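Local coordinates for aldehyde dehydrogenase (Bartonella henselae, PDB 3I44), which probably catalyses the NAD(P)+-dependent oxidation of aldehydes to carboxylic acids, at residues T50-A55 and M379-Y384; G60-A65 and G228-S233. The protein carries 1 engineered substitution. All blocks are in the same frame, centred on the assembly; numbering follows the deposited sequence.

Interaction 1 of 2, residues T50-A55 and M379-Y384; sequences TEEACA and MERGYY
T50 lies alongside R381, both side chains pointing the same way, with its CB 3.8 Å above the plane of the guanidinium and over the centre of that group. Its methyl carries on the cover, T50 CG2 coming within 3.5 Å of R381 NH2. The threonine hydroxyl is turned away from this face, between the backbone N and the carbonyl carbon (chi1 59°), where T50 OG1 accepts from E52 N in an ST turn and also bonds to D47. E51 sends an extended chain across to the facing loop. There E51 OE2 accepts from G382 N at 2.8 Å through its anti lone pair, at an N-H...O angle of 157°. The other oxygen, E51 OE1, receives a bond from a water that also joins Y383 OH, while E51 CG packs 3.9 Å from Y383 CE1. E52, next along the chain, forms a salt bridge at the guanidinium edge, E52 OE2 to R381 NH1 at 2.6 Å; the carboxylate and guanidinium planes are 69° apart, and the hydrogen bond within the bridge is weak. Y383 also packs on I46 and on helix 348-363. One glutamate thus grips the G382 amide and, through water, Y383 OH, while the next meets R381 by charge, so polar bonds largely join segment 50-55 to the loop between strands 367-370 and 388-391.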
loop_
_atom_site.group_PDB
_atom_site.type_symbol
_atom_site.label_atom_id
_atom_site.label_comp_id
_atom_site.label_asym_id
_atom_site.label_seq_id
_atom_site.Cartn_x
_atom_site.Cartn_y
_atom_site.Cartn_z
ATOM N N THR A 50 -21.439 -20.981 -27.276
ATOM C CA THR A 50 -22.229 -20.861 -28.518
ATOM C C THR A 50 -21.903 -19.649 -29.417
ATOM O O THR A 50 -22.254 -19.653 -30.594
ATOM C CB THR A 50 -23.727 -20.744 -28.202
ATOM O OG1 THR A 50 -23.943 -19.586 -27.381
ATOM C CG2 THR A 50 -24.253 -21.999 -27.496
ATOM N N GLU A 51 -21.253 -18.622 -28.883
ATOM C CA GLU A 51 -21.051 -17.337 -29.590
ATOM C C GLU A 51 -22.310 -16.476 -29.691
ATOM O O GLU A 51 -22.304 -15.457 -30.365
ATOM C CB GLU A 51 -20.416 -17.512 -30.980
ATOM C CG GLU A 51 -19.134 -18.273 -30.927
ATOM C CD GLU A 51 -18.303 -18.220 -32.216
ATOM O OE1 GLU A 51 -18.169 -17.154 -32.858
ATOM O OE2 GLU A 51 -17.725 -19.268 -32.544
ATOM N N GLU A 52 -23.365 -16.854 -28.987
ATOM C CA GLU A 52 -24.630 -16.118 -29.026
ATOM C C GLU A 52 -24.843 -15.260 -27.785
ATOM O O GLU A 52 -24.372 -15.608 -26.692
ATOM C CB GLU A 52 -25.775 -17.096 -29.198
ATOM C CG GLU A 52 -25.838 -17.637 -30.645
ATOM C CD GLU A 52 -26.572 -18.961 -30.784
ATOM O OE1 GLU A 52 -27.279 -19.381 -29.830
ATOM O OE2 GLU A 52 -26.425 -19.585 -31.868
ATOM N N ALA A 53 -25.529 -14.135 -27.978
ATOM C CA ALA A 53 -25.937 -13.258 -26.906
ATOM C C ALA A 53 -26.910 -13.961 -25.939
ATOM O O ALA A 53 -27.913 -14.527 -26.373
ATOM C CB ALA A 53 -26.583 -11.958 -27.503
ATOM N N CYS A 54 -26.610 -13.937 -24.641
ATOM C CA CYS A 54 -27.514 -14.499 -23.624
ATOM C C CYS A 54 -28.219 -13.436 -22.792
ATOM O O CYS A 54 -29.199 -13.725 -22.080
ATOM C CB CYS A 54 -26.781 -15.480 -22.696
ATOM S SG CYS A 54 -25.406 -14.759 -21.716
ATOM N N ALA A 55 -27.734 -12.211 -22.875
ATOM C CA ALA A 55 -28.334 -11.121 -22.128
ATOM C C ALA A 55 -27.877 -9.810 -22.684
ATOM O O ALA A 55 -26.890 -9.731 -23.422
ATOM C CB ALA A 55 -27.966 -11.210 -20.616
ATOM N N MET A 379 -15.754 -29.261 -33.260
ATOM C CA MET A 379 -16.417 -28.084 -32.695
ATOM C C MET A 379 -16.582 -27.071 -33.824
ATOM O O MET A 379 -15.615 -26.727 -34.482
ATOM C CB MET A 379 -15.560 -27.459 -31.585
ATOM C CG MET A 379 -14.987 -28.427 -30.535
ATOM S SD MET A 379 -16.078 -28.619 -29.145
ATOM C CE MET A 379 -17.055 -30.002 -29.749
ATOM N N GLU A 380 -17.797 -26.586 -34.031
ATOM C CA GLU A 380 -18.099 -25.711 -35.168
ATOM C C GLU A 380 -18.090 -24.238 -34.752
ATOM O O GLU A 380 -17.751 -23.355 -35.546
ATOM C CB GLU A 380 -19.464 -26.087 -35.760
ATOM N N ARG A 381 -18.457 -23.994 -33.491
ATOM C CA ARG A 381 -18.536 -22.654 -32.927
ATOM C C ARG A 381 -18.178 -22.690 -31.439
ATOM O O ARG A 381 -18.124 -23.749 -30.836
ATOM C CB ARG A 381 -19.940 -22.118 -33.085
ATOM C CG ARG A 381 -20.936 -23.015 -32.462
ATOM C CD ARG A 381 -22.331 -22.530 -32.667
ATOM N NE ARG A 381 -23.199 -23.263 -31.745
ATOM C CZ ARG A 381 -24.422 -22.880 -31.378
ATOM N NH1 ARG A 381 -24.949 -21.754 -31.861
ATOM N NH2 ARG A 381 -25.116 -23.627 -30.521
ATOM N N GLY A 382 -17.963 -21.512 -30.877
ATOM C CA GLY A 382 -17.496 -21.346 -29.496
ATOM C C GLY A 382 -16.002 -21.122 -29.472
ATOM O O GLY A 382 -15.286 -21.533 -30.381
ATOM N N TYR A 383 -15.520 -20.496 -28.408
ATOM C CA TYR A 383 -14.115 -20.129 -28.281
ATOM C C TYR A 383 -13.297 -21.281 -27.661
ATOM O O TYR A 383 -12.643 -21.121 -26.630
ATOM C CB TYR A 383 -13.999 -18.835 -27.448
ATOM C CG TYR A 383 -14.985 -17.753 -27.910
ATOM C CD1 TYR A 383 -15.054 -17.362 -29.259
ATOM C CD2 TYR A 383 -15.875 -17.162 -27.019
ATOM C CE1 TYR A 383 -15.999 -16.403 -29.693
ATOM C CE2 TYR A 383 -16.798 -16.216 -27.439
ATOM C CZ TYR A 383 -16.846 -15.822 -28.784
ATOM O OH TYR A 383 -17.785 -14.882 -29.193
ATOM N N TYR A 384 -13.305 -22.430 -28.328
ATOM C CA TYR A 384 -12.604 -23.619 -27.822
ATOM C C TYR A 384 -11.168 -23.641 -28.246
ATOM O O TYR A 384 -10.861 -23.531 -29.449
ATOM C CB TYR A 384 -13.297 -24.882 -28.314
ATOM C CG TYR A 384 -14.705 -24.994 -27.779
ATOM C CD1 TYR A 384 -14.934 -25.392 -26.465
ATOM C CD2 TYR A 384 -15.801 -24.719 -28.575
ATOM C CE1 TYR A 384 -16.217 -25.500 -25.960
ATOM C CE2 TYR A 384 -17.100 -24.816 -28.068
ATOM C CZ TYR A 384 -17.293 -25.209 -26.762
ATOM O OH TYR A 384 -18.563 -25.321 -26.272
HETATM O O HOH W 1 -17.822 -14.491 -31.736
#

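Interaction 2 of 2, residues G60-A65 and G228-S233; sequences GSTRDA and GANVGS
V231 and N230, near the start of helix 228-237, meet the N-terminal end of helix 62-79, where S61 is the N-cap residue; helix 228-237 follows strand 221-223 of the Rossmann-like, probably cofactor-binding sheet. Van der Waals packing carries most of the contact. V231 CG2 sits 3.2 Å from G60 O, and T62 CG2 approaches N230 OD1 at 3.8 Å with the two side chains crossing at about a right angle. N230 reaches across because its CG lies opposite the backbone N (chi1 -172°), which brings ND2 beside the G60 carbonyl and S61 CA. Y234, one turn on from N230, touches T62 and A65, and I224 packs on A65 and V231. Among the hydrogen bonds within each segment, D64, three residues past the N-cap, gives the side-chain half of a capping box, D64 OD2 accepting from S61 N at 2.9 Å on the anti side, tilted from the carboxylate plane; its other oxygen bonds to S38. In the partner helix a wider pi-type turn has G228 O accept from both S233 N and S233 OG. Between the two segments a water bridges, accepting from T62 N at 2.9 Å and from N230 ND2 at 3.1 Å.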
loop_
_atom_site.group_PDB
_atom_site.type_symbol
_atom_site.label_atom_id
_atom_site.label_comp_id
_atom_site.label_asym_id
_atom_site.label_seq_id
_atom_site.Cartn_x
_atom_site.Cartn_y
_atom_site.Cartn_z
ATOM N N GLY A 60 -22.496 1.791 -17.974
ATOM C CA GLY A 60 -22.774 3.039 -17.267
ATOM C C GLY A 60 -21.862 4.178 -17.667
ATOM O O GLY A 60 -20.816 3.975 -18.286
ATOM N N SER A 61 -22.275 5.384 -17.309
ATOM C CA SER A 61 -21.505 6.611 -17.574
ATOM C C SER A 61 -20.994 7.132 -16.258
ATOM O O SER A 61 -21.312 6.574 -15.214
ATOM C CB SER A 61 -22.426 7.690 -18.183
ATOM O OG SER A 61 -23.488 7.995 -17.276
ATOM N N THR A 62 -20.264 8.240 -16.303
ATOM C CA THR A 62 -19.794 8.890 -15.093
ATOM C C THR A 62 -20.917 9.382 -14.191
ATOM O O THR A 62 -20.755 9.350 -12.958
ATOM C CB THR A 62 -18.806 10.058 -15.377
ATOM O OG1 THR A 62 -19.481 11.076 -16.091
ATOM C CG2 THR A 62 -17.601 9.606 -16.179
ATOM N N ARG A 63 -22.054 9.796 -14.771
ATOM C CA ARG A 63 -23.255 10.161 -13.987
ATOM C C ARG A 63 -23.807 9.005 -13.167
ATOM O O ARG A 63 -24.218 9.204 -12.034
ATOM C CB ARG A 63 -24.388 10.740 -14.878
ATOM N N ASP A 64 -23.853 7.804 -13.736
ATOM C CA ASP A 64 -24.328 6.621 -12.989
ATOM C C ASP A 64 -23.353 6.337 -11.841
ATOM O O ASP A 64 -23.760 5.981 -10.748
ATOM C CB ASP A 64 -24.442 5.378 -13.880
ATOM C CG ASP A 64 -25.354 5.589 -15.063
ATOM O OD1 ASP A 64 -26.507 6.027 -14.855
ATOM O OD2 ASP A 64 -24.926 5.290 -16.196
ATOM N N ALA A 65 -22.065 6.506 -12.097
ATOM C CA ALA A 65 -21.068 6.339 -11.045
ATOM C C ALA A 65 -21.285 7.353 -9.918
ATOM O O ALA A 65 -21.231 6.986 -8.745
ATOM C CB ALA A 65 -19.672 6.461 -11.598
ATOM N N GLY A 228 -13.590 -0.705 -18.370
ATOM C CA GLY A 228 -12.422 -0.213 -17.649
ATOM C C GLY A 228 -12.083 1.221 -17.994
ATOM O O GLY A 228 -11.820 2.054 -17.113
ATOM N N ALA A 229 -12.097 1.516 -19.288
ATOM C CA ALA A 229 -11.572 2.792 -19.783
ATOM C C ALA A 229 -12.422 3.964 -19.323
ATOM O O ALA A 229 -11.914 5.057 -19.107
ATOM C CB ALA A 229 -11.478 2.764 -21.315
ATOM N N ASN A 230 -13.718 3.747 -19.157
ATOM C CA ASN A 230 -14.580 4.806 -18.675
ATOM C C ASN A 230 -14.887 4.644 -17.185
ATOM O O ASN A 230 -14.281 5.329 -16.392
ATOM C CB ASN A 230 -15.849 4.907 -19.514
ATOM C CG ASN A 230 -16.698 6.143 -19.155
ATOM O OD1 ASN A 230 -16.183 7.155 -18.672
ATOM N ND2 ASN A 230 -17.992 6.051 -19.391
ATOM N N VAL A 231 -15.784 3.734 -16.797
ATOM C CA VAL A 231 -16.224 3.655 -15.394
ATOM C C VAL A 231 -15.131 3.206 -14.426
ATOM O O VAL A 231 -15.013 3.767 -13.348
ATOM C CB VAL A 231 -17.473 2.747 -15.206
ATOM C CG1 VAL A 231 -17.767 2.523 -13.712
ATOM C CG2 VAL A 231 -18.680 3.373 -15.939
ATOM N N GLY A 232 -14.330 2.213 -14.800
ATOM C CA GLY A 232 -13.255 1.718 -13.923
ATOM C C GLY A 232 -12.240 2.793 -13.584
ATOM O O GLY A 232 -11.895 3.004 -12.409
ATOM N N SER A 233 -11.774 3.490 -14.615
ATOM C CA SER A 233 -10.854 4.612 -14.445
ATOM C C SER A 233 -11.481 5.763 -13.668
ATOM O O SER A 233 -10.810 6.379 -12.851
ATOM C CB SER A 233 -10.365 5.150 -15.791
ATOM O OG SER A 233 -9.962 4.069 -16.597
HETATM O O HOH W 2 -19.469 8.731 -19.016
#

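How the interactions relate
From the N terminus, the chain runs through strand 52-58, which holds the first half of interaction 1, and passes through a short link into helix 62-79, whose start supplies the first half of interaction 2. The chain returns first at helix 228-237, closing interaction 2 with 162 residues between its segments. Interaction 1 closes far later, in the connection between strands 367-370 and 388-391, so the smaller loop is nested within the larger. Their centres are 28 Å apart and they do not touch. Interaction 2 joins helices 62-79 and 228-237, whereas interaction 1 ties the four-stranded N-terminal sheet to a loop at one edge of the seven-stranded sheet that also holds 308-312.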